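Side-chain contacts in AlkD2 (Streptococcus mutans, PDB 6M9M), which belongs to the HEAT-like repeat family of DNA glycosylases and binds inosine-5'-monophosphate, although its cellular function remains unknown: residues R148-L153 and K163-A168; V157-R162 and I194-K199. One frame throughout, in Å; residues are numbered along the deposited sequence.

Interaction 1 of 2, residues R148-L153 and K163-A168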
loop_
_atom_site.group_PDB
_atom_site.type_symbol
_atom_site.label_atom_id
_atom_site.label_comp_id
_atom_site.label_asym_id
_atom_site.label_seq_id
_atom_site.Cartn_x
_atom_site.Cartn_y
_atom_site.Cartn_z
ATOM N N ARG A 148 7.779 5.396 -14.597
ATOM C CA ARG A 148 7.853 4.202 -15.434
ATOM C C ARG A 148 7.159 3.023 -14.764
ATOM O O ARG A 148 6.429 2.260 -15.412
ATOM C CB ARG A 148 9.311 3.842 -15.745
ATOM C CG ARG A 148 9.462 2.588 -16.596
ATOM C CD ARG A 148 10.908 2.154 -16.768
ATOM N NE ARG A 148 11.406 1.387 -15.626
ATOM C CZ ARG A 148 12.298 1.830 -14.741
ATOM N NH1 ARG A 148 12.813 3.048 -14.846
ATOM N NH2 ARG A 148 12.683 1.043 -13.747
ATOM N N ARG A 149 7.380 2.857 -13.462
ATOM C CA ARG A 149 6.816 1.719 -12.750
ATOM C C ARG A 149 5.298 1.805 -12.683
ATOM O O ARG A 149 4.609 0.797 -12.847
ATOM C CB ARG A 149 7.392 1.653 -11.334
ATOM C CG ARG A 149 8.785 1.073 -11.297
ATOM C CD ARG A 149 9.352 1.055 -9.861
ATOM N NE ARG A 149 10.513 0.187 -9.814
ATOM C CZ ARG A 149 11.738 0.560 -10.161
ATOM N NH1 ARG A 149 11.977 1.822 -10.505
ATOM N NH2 ARG A 149 12.717 -0.335 -10.147
ATOM N N ILE A 150 4.771 2.998 -12.429
ATOM C CA ILE A 150 3.330 3.181 -12.336
ATOM C C ILE A 150 2.693 3.005 -13.708
ATOM O O ILE A 150 1.678 2.307 -13.870
ATOM C CB ILE A 150 3.012 4.565 -11.746
ATOM C CG1 ILE A 150 3.519 4.692 -10.316
ATOM C CG2 ILE A 150 1.508 4.819 -11.796
ATOM C CD1 ILE A 150 3.711 6.144 -9.867
ATOM N N ALA A 151 3.285 3.634 -14.731
ATOM C CA ALA A 151 2.701 3.611 -16.072
ATOM C C ALA A 151 2.683 2.204 -16.657
ATOM O O ALA A 151 1.840 1.920 -17.517
ATOM C CB ALA A 151 3.468 4.570 -16.987
ATOM N N ASP A 152 3.566 1.311 -16.191
ATOM C CA ASP A 152 3.528 -0.067 -16.642
ATOM C C ASP A 152 2.203 -0.753 -16.324
ATOM O O ASP A 152 1.885 -1.780 -16.934
ATOM C CB ASP A 152 4.629 -0.906 -15.988
ATOM C CG ASP A 152 6.013 -0.638 -16.538
ATOM O OD1 ASP A 152 6.130 -0.223 -17.706
ATOM O OD2 ASP A 152 6.995 -0.897 -15.793
ATOM N N LEU A 153 1.450 -0.249 -15.346
ATOM C CA LEU A 153 0.176 -0.828 -14.956
ATOM C C LEU A 153 -1.019 -0.134 -15.600
ATOM O O LEU A 153 -2.166 -0.381 -15.199
ATOM C CB LEU A 153 0.044 -0.863 -13.432
ATOM C CG LEU A 153 0.766 -2.003 -12.709
ATOM C CD1 LEU A 153 2.268 -1.941 -12.847
ATOM C CD2 LEU A 153 0.363 -2.021 -11.241
ATOM N N LYS A 163 -7.528 2.948 -11.039
ATOM C CA LYS A 163 -7.792 4.231 -10.396
ATOM C C LYS A 163 -6.585 4.689 -9.592
ATOM O O LYS A 163 -6.223 5.869 -9.619
ATOM C CB LYS A 163 -9.031 4.128 -9.516
ATOM C CG LYS A 163 -10.311 4.010 -10.332
ATOM C CD LYS A 163 -11.541 3.930 -9.459
ATOM C CE LYS A 163 -12.806 4.045 -10.293
ATOM N NZ LYS A 163 -14.032 3.943 -9.461
ATOM N N SER A 164 -5.927 3.766 -8.895
ATOM C CA SER A 164 -4.713 4.111 -8.155
ATOM C C SER A 164 -3.575 4.504 -9.096
ATOM O O SER A 164 -2.849 5.465 -8.831
ATOM C CB SER A 164 -4.353 2.928 -7.269
ATOM O OG SER A 164 -3.236 3.183 -6.476
ATOM N N VAL A 165 -3.433 3.795 -10.209
ATOM C CA VAL A 165 -2.406 4.106 -11.202
ATOM C C VAL A 165 -2.610 5.505 -11.761
ATOM O O VAL A 165 -1.685 6.319 -11.796
ATOM C CB VAL A 165 -2.442 3.050 -12.323
ATOM C CG1 VAL A 165 -1.573 3.450 -13.506
ATOM C CG2 VAL A 165 -2.012 1.696 -11.798
ATOM N N GLY A 166 -3.821 5.797 -12.226
ATOM C CA GLY A 166 -4.067 7.099 -12.809
ATOM C C GLY A 166 -3.890 8.232 -11.819
ATOM O O GLY A 166 -3.327 9.276 -12.150
ATOM N N ASN A 167 -4.378 8.050 -10.593
ATOM C CA ASN A 167 -4.217 9.087 -9.582
ATOM C C ASN A 167 -2.780 9.213 -9.101
ATOM O O ASN A 167 -2.357 10.320 -8.746
ATOM C CB ASN A 167 -5.190 8.835 -8.442
ATOM C CG ASN A 167 -6.610 9.223 -8.813
ATOM O OD1 ASN A 167 -6.841 10.290 -9.364
ATOM N ND2 ASN A 167 -7.550 8.338 -8.566
ATOM N N ALA A 168 -2.008 8.115 -9.100
ATOM C CA ALA A 168 -0.598 8.214 -8.734
ATOM C C ALA A 168 0.185 9.032 -9.757
ATOM O O ALA A 168 1.073 9.815 -9.389
ATOM C CB ALA A 168 0.000 6.823 -8.549
#

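Interaction 2 of 2, residues V157-R162 and I194-K199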
loop_
_atom_site.group_PDB
_atom_site.type_symbol
_atom_site.label_atom_id
_atom_site.label_comp_id
_atom_site.label_asym_id
_atom_site.label_seq_id
_atom_site.Cartn_x
_atom_site.Cartn_y
_atom_site.Cartn_z
ATOM N N VAL A 157 -5.906 -5.155 -15.583
ATOM C CA VAL A 157 -7.255 -5.688 -15.726
ATOM C C VAL A 157 -8.219 -5.160 -14.667
ATOM O O VAL A 157 -9.430 -5.187 -14.876
ATOM C CB VAL A 157 -7.247 -7.235 -15.721
ATOM C CG1 VAL A 157 -6.377 -7.789 -16.849
ATOM C CG2 VAL A 157 -6.807 -7.781 -14.374
ATOM N N SER A 158 -7.724 -4.675 -13.535
ATOM C CA SER A 158 -8.555 -4.302 -12.398
ATOM C C SER A 158 -8.822 -2.803 -12.378
ATOM O O SER A 158 -7.889 -2.002 -12.380
ATOM C CB SER A 158 -7.837 -4.692 -11.104
ATOM O OG SER A 158 -8.373 -4.013 -9.989
ATOM N N GLU A 159 -10.099 -2.423 -12.307
ATOM C CA GLU A 159 -10.442 -1.006 -12.205
ATOM C C GLU A 159 -9.903 -0.389 -10.917
ATOM O O GLU A 159 -9.479 0.772 -10.897
ATOM C CB GLU A 159 -11.951 -0.787 -12.311
ATOM C CG GLU A 159 -12.304 0.694 -12.364
ATOM C CD GLU A 159 -13.756 0.942 -12.686
ATOM O OE1 GLU A 159 -14.601 0.101 -12.325
ATOM O OE2 GLU A 159 -14.049 1.980 -13.314
ATOM N N TYR A 160 -9.929 -1.151 -9.825
ATOM C CA TYR A 160 -9.388 -0.699 -8.550
ATOM C C TYR A 160 -7.925 -0.326 -8.695
ATOM O O TYR A 160 -7.488 0.725 -8.222
ATOM C CB TYR A 160 -9.586 -1.847 -7.555
ATOM C CG TYR A 160 -9.175 -1.643 -6.100
ATOM C CD1 TYR A 160 -9.803 -0.701 -5.300
ATOM C CD2 TYR A 160 -8.252 -2.492 -5.499
ATOM C CE1 TYR A 160 -9.475 -0.568 -3.946
ATOM C CE2 TYR A 160 -7.930 -2.376 -4.168
ATOM C CZ TYR A 160 -8.536 -1.415 -3.391
ATOM O OH TYR A 160 -8.199 -1.345 -2.045
ATOM N N VAL A 161 -7.150 -1.184 -9.352
ATOM C CA VAL A 161 -5.756 -0.866 -9.634
ATOM C C VAL A 161 -5.659 0.374 -10.517
ATOM O O VAL A 161 -4.873 1.288 -10.245
ATOM C CB VAL A 161 -5.036 -2.072 -10.261
ATOM C CG1 VAL A 161 -3.611 -1.680 -10.662
ATOM C CG2 VAL A 161 -4.986 -3.249 -9.282
ATOM N N ARG A 162 -6.428 0.410 -11.612
ATOM C CA ARG A 162 -6.282 1.497 -12.578
ATOM C C ARG A 162 -6.565 2.863 -11.965
ATOM O O ARG A 162 -5.930 3.852 -12.335
ATOM C CB ARG A 162 -7.169 1.281 -13.801
ATOM C CG ARG A 162 -6.780 0.098 -14.660
ATOM C CD ARG A 162 -7.471 0.111 -16.010
ATOM N NE ARG A 162 -8.929 0.130 -15.932
ATOM C CZ ARG A 162 -9.713 -0.940 -15.818
ATOM N NH1 ARG A 162 -9.198 -2.155 -15.740
ATOM N NH2 ARG A 162 -11.035 -0.795 -15.788
ATOM N N ILE A 194 -6.547 1.873 -20.818
ATOM C CA ILE A 194 -5.568 2.955 -20.901
ATOM C C ILE A 194 -6.265 4.310 -20.951
ATOM O O ILE A 194 -5.738 5.312 -20.446
ATOM C CB ILE A 194 -4.592 2.737 -22.076
ATOM C CG1 ILE A 194 -3.348 3.607 -21.886
ATOM C CG2 ILE A 194 -5.281 3.019 -23.418
ATOM C CD1 ILE A 194 -2.252 3.349 -22.892
ATOM N N ASN A 195 -7.449 4.377 -21.561
ATOM C CA ASN A 195 -8.171 5.645 -21.617
ATOM C C ASN A 195 -8.650 6.071 -20.242
ATOM O O ASN A 195 -8.613 7.261 -19.910
ATOM C CB ASN A 195 -9.308 5.565 -22.627
ATOM C CG ASN A 195 -8.834 5.859 -24.022
ATOM O OD1 ASN A 195 -8.486 6.991 -24.342
ATOM N ND2 ASN A 195 -8.789 4.836 -24.862
ATOM N N GLN A 196 -9.059 5.115 -19.411
ATOM C CA GLN A 196 -9.450 5.451 -18.050
ATOM C C GLN A 196 -8.272 6.054 -17.284
ATOM O O GLN A 196 -8.407 7.079 -16.593
ATOM C CB GLN A 196 -9.966 4.194 -17.352
ATOM C CG GLN A 196 -10.318 4.452 -15.919
ATOM C CD GLN A 196 -11.063 3.319 -15.281
ATOM O OE1 GLN A 196 -10.826 2.145 -15.590
ATOM N NE2 GLN A 196 -11.992 3.656 -14.390
ATOM N N VAL A 197 -7.107 5.422 -17.389
ATOM C CA VAL A 197 -5.927 5.898 -16.686
ATOM C C VAL A 197 -5.487 7.244 -17.241
ATOM O O VAL A 197 -5.130 8.152 -16.483
ATOM C CB VAL A 197 -4.817 4.836 -16.797
ATOM C CG1 VAL A 197 -3.504 5.365 -16.230
ATOM C CG2 VAL A 197 -5.220 3.540 -16.087
ATOM N N TYR A 198 -5.498 7.388 -18.573
ATOM C CA TYR A 198 -5.067 8.631 -19.198
ATOM C C TYR A 198 -5.891 9.817 -18.715
ATOM O O TYR A 198 -5.338 10.886 -18.429
ATOM C CB TYR A 198 -5.148 8.498 -20.714
ATOM C CG TYR A 198 -4.669 9.731 -21.447
ATOM C CD1 TYR A 198 -3.336 9.868 -21.779
ATOM C CD2 TYR A 198 -5.540 10.744 -21.798
ATOM C CE1 TYR A 198 -2.875 10.993 -22.449
ATOM C CE2 TYR A 198 -5.093 11.880 -22.478
ATOM C CZ TYR A 198 -3.755 11.999 -22.794
ATOM O OH TYR A 198 -3.286 13.111 -23.475
ATOM N N LYS A 199 -7.214 9.660 -18.622
ATOM C CA LYS A 199 -8.039 10.779 -18.181
ATOM C C LYS A 199 -7.660 11.218 -16.774
ATOM O O LYS A 199 -7.550 12.419 -16.505
ATOM C CB LYS A 199 -9.514 10.422 -18.231
ATOM C CG LYS A 199 -10.097 10.374 -19.623
ATOM C CD LYS A 199 -11.587 10.033 -19.569
ATOM C CE LYS A 199 -12.241 10.094 -20.931
ATOM N NZ LYS A 199 -11.736 9.008 -21.818
HETATM O O HOH W 1 -13.355 1.196 -16.649
#

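Interaction 1 of 2, residues R148-L153 and K163-A168
I150 and V165 meet where two consecutive, roughly antiparallel helices, 143-151 and 159-175, form a helical hairpin of the HEAT-like repeat fold; I150 CA and V165 CA are 5.9 Å apart. The two branched side chains slide past each other in opposite directions, each laying a methyl group against the backbone of the other helix. I150 CG2 lies 3.5 Å from V165 O, while V165 CG1 approaches I150 O to the same 3.5 Å. The latter oxygen also accepts a hydrogen bond from L153 N. Between these two reciprocal contacts the methyls themselves meet, I150 CG2 standing 3.8 Å from V165 CG1. Both are the branches set opposite the backbone nitrogen of their residue; for V165 CG1 this corresponds to a chi1 of 170°.

The other branch of isoleucine extends the contact along helix 159-175. With chi2 at 158°, the CG1-CD1 arm stretches away from the backbone, and its end rests on the small side chain of A168, CD1 to CB 4.0 Å. The same isoleucine also touches L169, I172 and W133, so it is enclosed well beyond the two segments. Nearby, R149 makes salt bridges to D112 and E145, and the hydroxyl of S164 hydrogen-bonds to E128 and T127, which links helix 159-175 to helix 120-129.

At the other end of the apolar patch, three residues after I150, comes L153. The L153 side chain also packs on V161 and L115, and its CB meets the valine: V165 CG2 sits 3.7 Å from L153 CB.

Interaction 2 of 2, residues V157-R162 and I194-K199
Q196 bridges two oppositely charged side chains, R162 and E159, with the two ends of its amide. Its OE1 receives a side-on, two-nitrogen grip from R162: NE donates at 2.8 Å and NH2 at 3.0 Å, both to the one oxygen, which lies close to the guanidinium plane. The NH2 donor comes nearly in line with the C=O bond, whereas NE is tilted 25° out of the carbonyl plane. At the opposite end, NE2 donates to E159 OE2 over 2.9 Å in a fairly straight bond that uses the anti lone pair of the carboxylate. Amide and carboxylate are strongly turned against each other, their planes 58° apart, yet the acceptor stays close to the amide plane. Placed between a cation at its oxygen and an anion at its nitrogen, the amide is probably polarised in the sense that strengthens both bonds, and its flip state is fixed. Water 1 adds a further donor to Q196 OE1.

Through this bridge, helix 192-201 near the C terminus docks on the first turn of helix 159-175 in the HEAT-like repeat solenoid. That turn is itself capped: S158, at the N-cap, accepts from V161 N through its OG. The arginine reaches the glutamine by bending at chi3 (-58°), which swings the guanidinium back over the helix start. There E159 CA lies 3.6 Å above one face, offset toward the rim, and NH1 donates to D156 O in the preceding loop.

Beneath the polar layer, the aliphatic part of R162 crosses V197 at about a right angle. V197 CG2 rests 3.8 Å from R162 CB and equally close to R162 O, with R162 CG slightly farther away.

How the interactions relate
From the N terminus, the chain runs down helix 143-151, turns, and returns along helix 159-175; interaction 1 closes this hairpin over the nine residues between its segments. Interaction 2 closes a longer loop, starting at the beginning of helix 159-175 and spanning helix 177-185 before helix 192-201 comes back. The segments alternate in sequence, so the two contacts cross, with residues 157-162 and 163-168 directly consecutive on helix 159-175. That shared helix ties its predecessor to the C-terminal helix. The contacts also meet in space, their centres about 8 Å apart: V165 CG1 lies 3.8 Å from V197 CG1, joining the buried hairpin interior to the partly buried C-terminal docking site.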